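Local coordinates for Ice-binding protein 1 (Shewanella frigidimarina, PDB 6BG8), which adsorbs the bacterium onto ice, inhibits ice-crystal growth and lowers the freezing point of aqueous solutions below their melting point; this chain is its C-terminal ice-binding domain, at residues G140-D145 and F154-G159; G169-I174 and I182-A187. One frame throughout, in Å; residues are numbered along the deposited sequence.

Contact 1 of 2, residues G140-D145 and F154-G159; sequences GTLTLD and FIFTIG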
loop_
_atom_site.group_PDB
_atom_site.type_symbol
_atom_site.label_atom_id
_atom_site.label_comp_id
_atom_site.label_asym_id
_atom_site.label_seq_id
_atom_site.Cartn_x
_atom_site.Cartn_y
_atom_site.Cartn_z
ATOM N N GLY A 140 9.297 1.717 19.280
ATOM C CA GLY A 140 10.414 2.459 18.734
ATOM C C GLY A 140 10.403 2.336 17.227
ATOM O O GLY A 140 9.371 2.048 16.623
ATOM N N THR A 141 11.574 2.527 16.644
ATOM C CA THR A 141 11.737 2.541 15.201
ATOM C C THR A 141 12.081 1.143 14.713
ATOM O O THR A 141 12.873 0.435 15.339
ATOM C CB THR A 141 12.860 3.506 14.816
ATOM O OG1 THR A 141 12.463 4.844 15.129
ATOM C CG2 THR A 141 13.189 3.405 13.334
ATOM N N LEU A 142 11.498 0.757 13.585
ATOM C CA LEU A 142 11.942 -0.427 12.864
ATOM C C LEU A 142 12.937 0.019 11.797
ATOM O O LEU A 142 12.602 0.843 10.941
ATOM C CB LEU A 142 10.766 -1.166 12.227
ATOM C CG LEU A 142 11.156 -2.271 11.233
ATOM C CD1 LEU A 142 11.948 -3.386 11.934
ATOM C CD2 LEU A 142 9.916 -2.826 10.531
ATOM N N THR A 143 14.161 -0.496 11.865
ATOM C CA THR A 143 15.175 -0.198 10.861
ATOM C C THR A 143 15.293 -1.394 9.924
ATOM O O THR A 143 15.473 -2.528 10.376
ATOM C CB THR A 143 16.522 0.120 11.515
ATOM O OG1 THR A 143 16.370 1.263 12.375
ATOM C CG2 THR A 143 17.575 0.426 10.443
ATOM N N LEU A 144 15.168 -1.149 8.623
ATOM C CA LEU A 144 15.289 -2.207 7.626
ATOM C C LEU A 144 16.617 -2.027 6.903
ATOM O O LEU A 144 16.870 -0.971 6.311
ATOM C CB LEU A 144 14.103 -2.195 6.661
ATOM C CG LEU A 144 12.762 -2.496 7.352
ATOM C CD1 LEU A 144 11.565 -2.374 6.388
ATOM C CD2 LEU A 144 12.756 -3.843 8.069
ATOM N N ASP A 145 17.464 -3.059 6.975
ATOM C CA ASP A 145 18.872 -3.005 6.597
ATOM C C ASP A 145 19.052 -3.832 5.332
ATOM O O ASP A 145 19.013 -5.069 5.381
ATOM C CB ASP A 145 19.738 -3.534 7.745
ATOM C CG ASP A 145 21.243 -3.477 7.462
ATOM O OD1 ASP A 145 21.678 -3.206 6.326
ATOM O OD2 ASP A 145 22.005 -3.726 8.416
ATOM N N PHE A 154 12.034 -7.181 1.343
ATOM C CA PHE A 154 11.515 -7.453 2.678
ATOM C C PHE A 154 10.027 -7.746 2.552
ATOM O O PHE A 154 9.284 -6.928 2.011
ATOM C CB PHE A 154 11.711 -6.253 3.615
ATOM C CG PHE A 154 13.136 -5.804 3.766
ATOM C CD1 PHE A 154 13.789 -5.129 2.739
ATOM C CD2 PHE A 154 13.798 -5.993 4.966
ATOM C CE1 PHE A 154 15.105 -4.690 2.900
ATOM C CE2 PHE A 154 15.106 -5.552 5.136
ATOM C CZ PHE A 154 15.753 -4.897 4.092
ATOM N N ILE A 155 9.591 -8.897 3.062
ATOM C CA ILE A 155 8.180 -9.262 3.051
ATOM C C ILE A 155 7.770 -9.570 4.475
ATOM O O ILE A 155 8.386 -10.414 5.140
ATOM C CB ILE A 155 7.902 -10.457 2.128
ATOM C CG1 ILE A 155 8.169 -10.057 0.675
ATOM C CG2 ILE A 155 6.463 -10.945 2.304
ATOM C CD1 ILE A 155 8.193 -11.223 -0.300
ATOM N N PHE A 156 6.744 -8.876 4.943
ATOM C CA PHE A 156 6.106 -9.142 6.225
ATOM C C PHE A 156 4.707 -9.650 5.943
ATOM O O PHE A 156 3.919 -8.966 5.282
ATOM C CB PHE A 156 6.070 -7.884 7.087
ATOM C CG PHE A 156 7.429 -7.371 7.422
ATOM C CD1 PHE A 156 8.093 -6.502 6.565
ATOM C CD2 PHE A 156 8.071 -7.797 8.572
ATOM C CE1 PHE A 156 9.373 -6.054 6.875
ATOM C CE2 PHE A 156 9.337 -7.358 8.876
ATOM C CZ PHE A 156 9.988 -6.488 8.026
ATOM N N THR A 157 4.415 -10.862 6.401
ATOM C CA THR A 157 3.153 -11.506 6.060
ATOM C C THR A 157 2.478 -11.991 7.338
ATOM O O THR A 157 3.024 -12.828 8.064
ATOM C CB THR A 157 3.371 -12.622 5.037
ATOM O OG1 THR A 157 2.116 -13.243 4.762
ATOM C CG2 THR A 157 4.415 -13.650 5.499
ATOM N N ILE A 158 1.292 -11.451 7.613
ATOM C CA ILE A 158 0.752 -11.362 8.964
ATOM C C ILE A 158 -0.677 -11.872 8.972
ATOM O O ILE A 158 -1.514 -11.396 8.196
ATOM C CB ILE A 158 0.814 -9.909 9.481
ATOM C CG1 ILE A 158 2.284 -9.488 9.638
ATOM C CG2 ILE A 158 0.010 -9.753 10.778
ATOM C CD1 ILE A 158 2.500 -7.970 9.847
ATOM N N GLY A 159 -0.956 -12.833 9.859
ATOM C CA GLY A 159 -2.272 -13.445 9.923
ATOM C C GLY A 159 -3.317 -12.636 10.649
ATOM O O GLY A 159 -4.510 -12.917 10.514
#
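Leu142 is the first residue of 140-145 to meet the other strand. Its CG stands opposite the backbone N (chi1 169°), and CD2 continues the chain away from CA. The CD2 methyl thereby reaches Phe156 CZ at 4.4 Å. The methyl meets the ring obliquely, and the contact is loose. The same leucine also touches Leu124 and Trp184.

Two residues on, Leu144 carries most of the contact from its side. Its CB lies over one face of the Phe154 ring, 3.8 Å from CE2. This is a CH-pi contact, with CB 4.2 Å from the ring centroid and 25° off the normal. CB is displaced from the middle of the ring toward its rim. The CD2 branch serves both phenylalanines. It meets the edge of the Phe156 ring near its plane, 3.8 Å from CZ, and lies 3.9 Å from CD2 of Phe154.

The strands 142-145 and 154-158 belong to different faces of the beta-helix that builds the DUF3494 ice-binding domain. Their axes approach to 10.2 Å and run at 136° to each other. No hydrogen bond joins the two segments; apolar side chains meet between them. Phe156 also stacks on Trp184 and meets the ring of Tyr129, both on adjacent strands of its own face.

Asp145 takes part through its backbone. Its carbonyl O sits at the edge of the Phe154 ring, near the plane and 3.5 Å from CZ. The hydrogen on CZ, probably slightly positive, points roughly toward the oxygen. The Asp145 CB is directed away from 154-159. Its carboxylate OD1 accepts hydrogen bonds from Glu147 N and Asn175 ND2.

Contact 2 of 2, residues G169-I174 and I182-A187; sequences GDIVLI and IYWRTA
Ile182 and Ile171 have the most area buried here, and each has one main partner across the gap. Ile182 meets Leu173 tip to tip. Its CD1 methyl is 3.6 Å from Leu173 CD2 and 3.9 Å from Leu173 CD1, so it rests against both branches of the leucine fork. The isoleucine reaches that far because its CG1 arm is extended: CD1 lies nearly anti to CA (chi2 159°). The CA atoms of Leu173 and Ile182 are 10.0 Å apart, yet they are the closest CA pair between the segments. The gap is therefore spanned by side chains, with no hydrogen bond across it.

Two residues before Leu173 on the same strand, Ile171 makes the other half of the contact. Its CD1 methyl reaches the six-membered ring of the Trp184 indole, 3.6 Å from CZ2, obliquely to the ring plane. The two side chains reach in from facing strands and meet inside the beta-helix. The indole is fixed by more than this methyl. Its buried NE1 donates a hydrogen bond to Ser199 O. The ring of Phe198 is a further neighbour of the indole.

The contact thus joins two faces of the coil, in the hydrophobic interior. Leu173 is the less enclosed end of it, and a bound glycerol, probably from the crystallisation liquor, lies about 4 Å from its side chain. Strand 171-174 is the outermost strand of its three-stranded sheet, beside 142-145. Strand 182-186 runs parallel between 154-158 and 197-204. Tyr183 and Arg185, on its other side, pack against helix 84-103, which lies along the outside of this face.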
loop_
_atom_site.group_PDB
_atom_site.type_symbol
_atom_site.label_atom_id
_atom_site.label_comp_id
_atom_site.label_asym_id
_atom_site.label_seq_id
_atom_site.Cartn_x
_atom_site.Cartn_y
_atom_site.Cartn_z
ATOM N N GLY A 169 6.992 3.891 16.137
ATOM C CA GLY A 169 6.178 3.634 14.970
ATOM C C GLY A 169 6.819 3.961 13.638
ATOM O O GLY A 169 6.204 3.692 12.599
ATOM N N ASP A 170 8.017 4.535 13.623
ATOM C CA ASP A 170 8.639 4.904 12.359
ATOM C C ASP A 170 9.380 3.725 11.751
ATOM O O ASP A 170 9.826 2.812 12.456
ATOM C CB ASP A 170 9.605 6.067 12.536
ATOM C CG ASP A 170 8.927 7.288 13.088
ATOM O OD1 ASP A 170 7.912 7.728 12.499
ATOM O OD2 ASP A 170 9.391 7.783 14.135
ATOM N N ILE A 171 9.490 3.750 10.426
ATOM C CA ILE A 171 10.323 2.825 9.665
ATOM C C ILE A 171 11.467 3.632 9.069
ATOM O O ILE A 171 11.239 4.663 8.421
ATOM C CB ILE A 171 9.511 2.096 8.577
ATOM C CG1 ILE A 171 8.547 1.096 9.222
ATOM C CG2 ILE A 171 10.433 1.384 7.584
ATOM C CD1 ILE A 171 7.456 0.623 8.298
ATOM N N VAL A 172 12.697 3.200 9.335
ATOM C CA VAL A 172 13.893 3.804 8.763
ATOM C C VAL A 172 14.568 2.782 7.861
ATOM O O VAL A 172 14.678 1.602 8.213
ATOM C CB VAL A 172 14.856 4.286 9.867
ATOM C CG1 VAL A 172 16.199 4.721 9.272
ATOM C CG2 VAL A 172 14.229 5.425 10.636
ATOM N N LEU A 173 15.021 3.238 6.697
ATOM C CA LEU A 173 15.674 2.384 5.714
ATOM C C LEU A 173 17.154 2.726 5.658
ATOM O O LEU A 173 17.520 3.906 5.580
ATOM C CB LEU A 173 15.037 2.553 4.337
ATOM C CG LEU A 173 13.503 2.474 4.313
ATOM C CD1 LEU A 173 13.010 2.491 2.872
ATOM C CD2 LEU A 173 13.032 1.219 5.039
ATOM N N ILE A 174 18.002 1.699 5.706
ATOM C CA ILE A 174 19.442 1.885 5.606
ATOM C C ILE A 174 20.031 0.879 4.628
ATOM O O ILE A 174 19.447 -0.171 4.343
ATOM C CB ILE A 174 20.154 1.755 6.971
ATOM C CG1 ILE A 174 19.995 0.343 7.540
ATOM C CG2 ILE A 174 19.701 2.865 7.937
ATOM C CD1 ILE A 174 20.898 0.083 8.717
ATOM N N ILE A 182 9.753 -3.252 -0.194
ATOM C CA ILE A 182 9.194 -3.689 1.080
ATOM C C ILE A 182 7.714 -3.979 0.885
ATOM O O ILE A 182 7.005 -3.200 0.240
ATOM C CB ILE A 182 9.399 -2.621 2.169
ATOM C CG1 ILE A 182 10.889 -2.304 2.309
ATOM C CG2 ILE A 182 8.808 -3.092 3.490
ATOM C CD1 ILE A 182 11.123 -0.960 2.963
ATOM N N TYR A 183 7.245 -5.079 1.469
ATOM C CA TYR A 183 5.876 -5.553 1.268
ATOM C C TYR A 183 5.269 -5.959 2.598
ATOM O O TYR A 183 5.895 -6.684 3.376
ATOM C CB TYR A 183 5.850 -6.738 0.297
ATOM C CG TYR A 183 6.377 -6.377 -1.067
ATOM C CD1 TYR A 183 7.733 -6.460 -1.350
ATOM C CD2 TYR A 183 5.521 -5.937 -2.069
ATOM C CE1 TYR A 183 8.224 -6.114 -2.593
ATOM C CE2 TYR A 183 5.998 -5.597 -3.313
ATOM C CZ TYR A 183 7.352 -5.684 -3.570
ATOM O OH TYR A 183 7.833 -5.338 -4.813
ATOM N N TRP A 184 4.056 -5.484 2.856
ATOM C CA TRP A 184 3.316 -5.787 4.069
ATOM C C TRP A 184 2.010 -6.449 3.666
ATOM O O TRP A 184 1.233 -5.868 2.906
ATOM C CB TRP A 184 3.017 -4.518 4.874
ATOM C CG TRP A 184 4.219 -3.708 5.238
ATOM C CD1 TRP A 184 4.768 -2.676 4.527
ATOM C CD2 TRP A 184 5.026 -3.864 6.410
ATOM N NE1 TRP A 184 5.871 -2.184 5.188
ATOM C CE2 TRP A 184 6.048 -2.898 6.346
ATOM C CE3 TRP A 184 4.977 -4.725 7.510
ATOM C CZ2 TRP A 184 7.019 -2.777 7.334
ATOM C CZ3 TRP A 184 5.949 -4.601 8.498
ATOM C CH2 TRP A 184 6.954 -3.637 8.398
ATOM N N ARG A 185 1.750 -7.638 4.196
ATOM C CA ARG A 185 0.534 -8.386 3.874
ATOM C C ARG A 185 -0.171 -8.711 5.179
ATOM O O ARG A 185 0.385 -9.425 6.014
ATOM C CB ARG A 185 0.869 -9.676 3.118
ATOM C CG ARG A 185 -0.312 -10.417 2.474
ATOM C CD ARG A 185 -1.204 -11.162 3.482
ATOM N NE ARG A 185 -0.505 -12.170 4.283
ATOM C CZ ARG A 185 -1.123 -13.144 4.949
ATOM N NH1 ARG A 185 -2.452 -13.247 4.906
ATOM N NH2 ARG A 185 -0.419 -14.014 5.663
ATOM N N THR A 186 -1.397 -8.223 5.352
ATOM C CA THR A 186 -2.170 -8.558 6.542
ATOM C C THR A 186 -3.458 -9.255 6.135
ATOM O O THR A 186 -4.152 -8.800 5.219
ATOM C CB THR A 186 -2.489 -7.316 7.394
ATOM O OG1 THR A 186 -3.240 -6.372 6.626
ATOM C CG2 THR A 186 -1.201 -6.662 7.895
ATOM N N ALA A 187 -3.776 -10.360 6.817
ATOM C CA ALA A 187 -5.101 -10.955 6.670
ATOM C C ALA A 187 -6.164 -10.113 7.358
ATOM O O ALA A 187 -7.346 -10.205 7.005
ATOM C CB ALA A 187 -5.119 -12.381 7.231
#

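Overall arrangement
Contact 1 comes first along the chain. It closes the eight-residue connection 146-153, which turns from strand 142-145 to strand 154-158. The chain then passes through strand 162-164, which belongs to another sheet. Contact 2 follows and closes the seven-residue connection 175-181. The two are in series, neither nested nor crossed, and their centres are 5 Å apart. They join the same two faces of the beta-helix at successive levels. Strands 142-145 and 171-174 are neighbours on one face, and 154-158 and 182-186 on the other. On the second face, probable backbone hydrogen bonds such as Ile158 N to Arg185 O (2.7 Å) link the contacts directly.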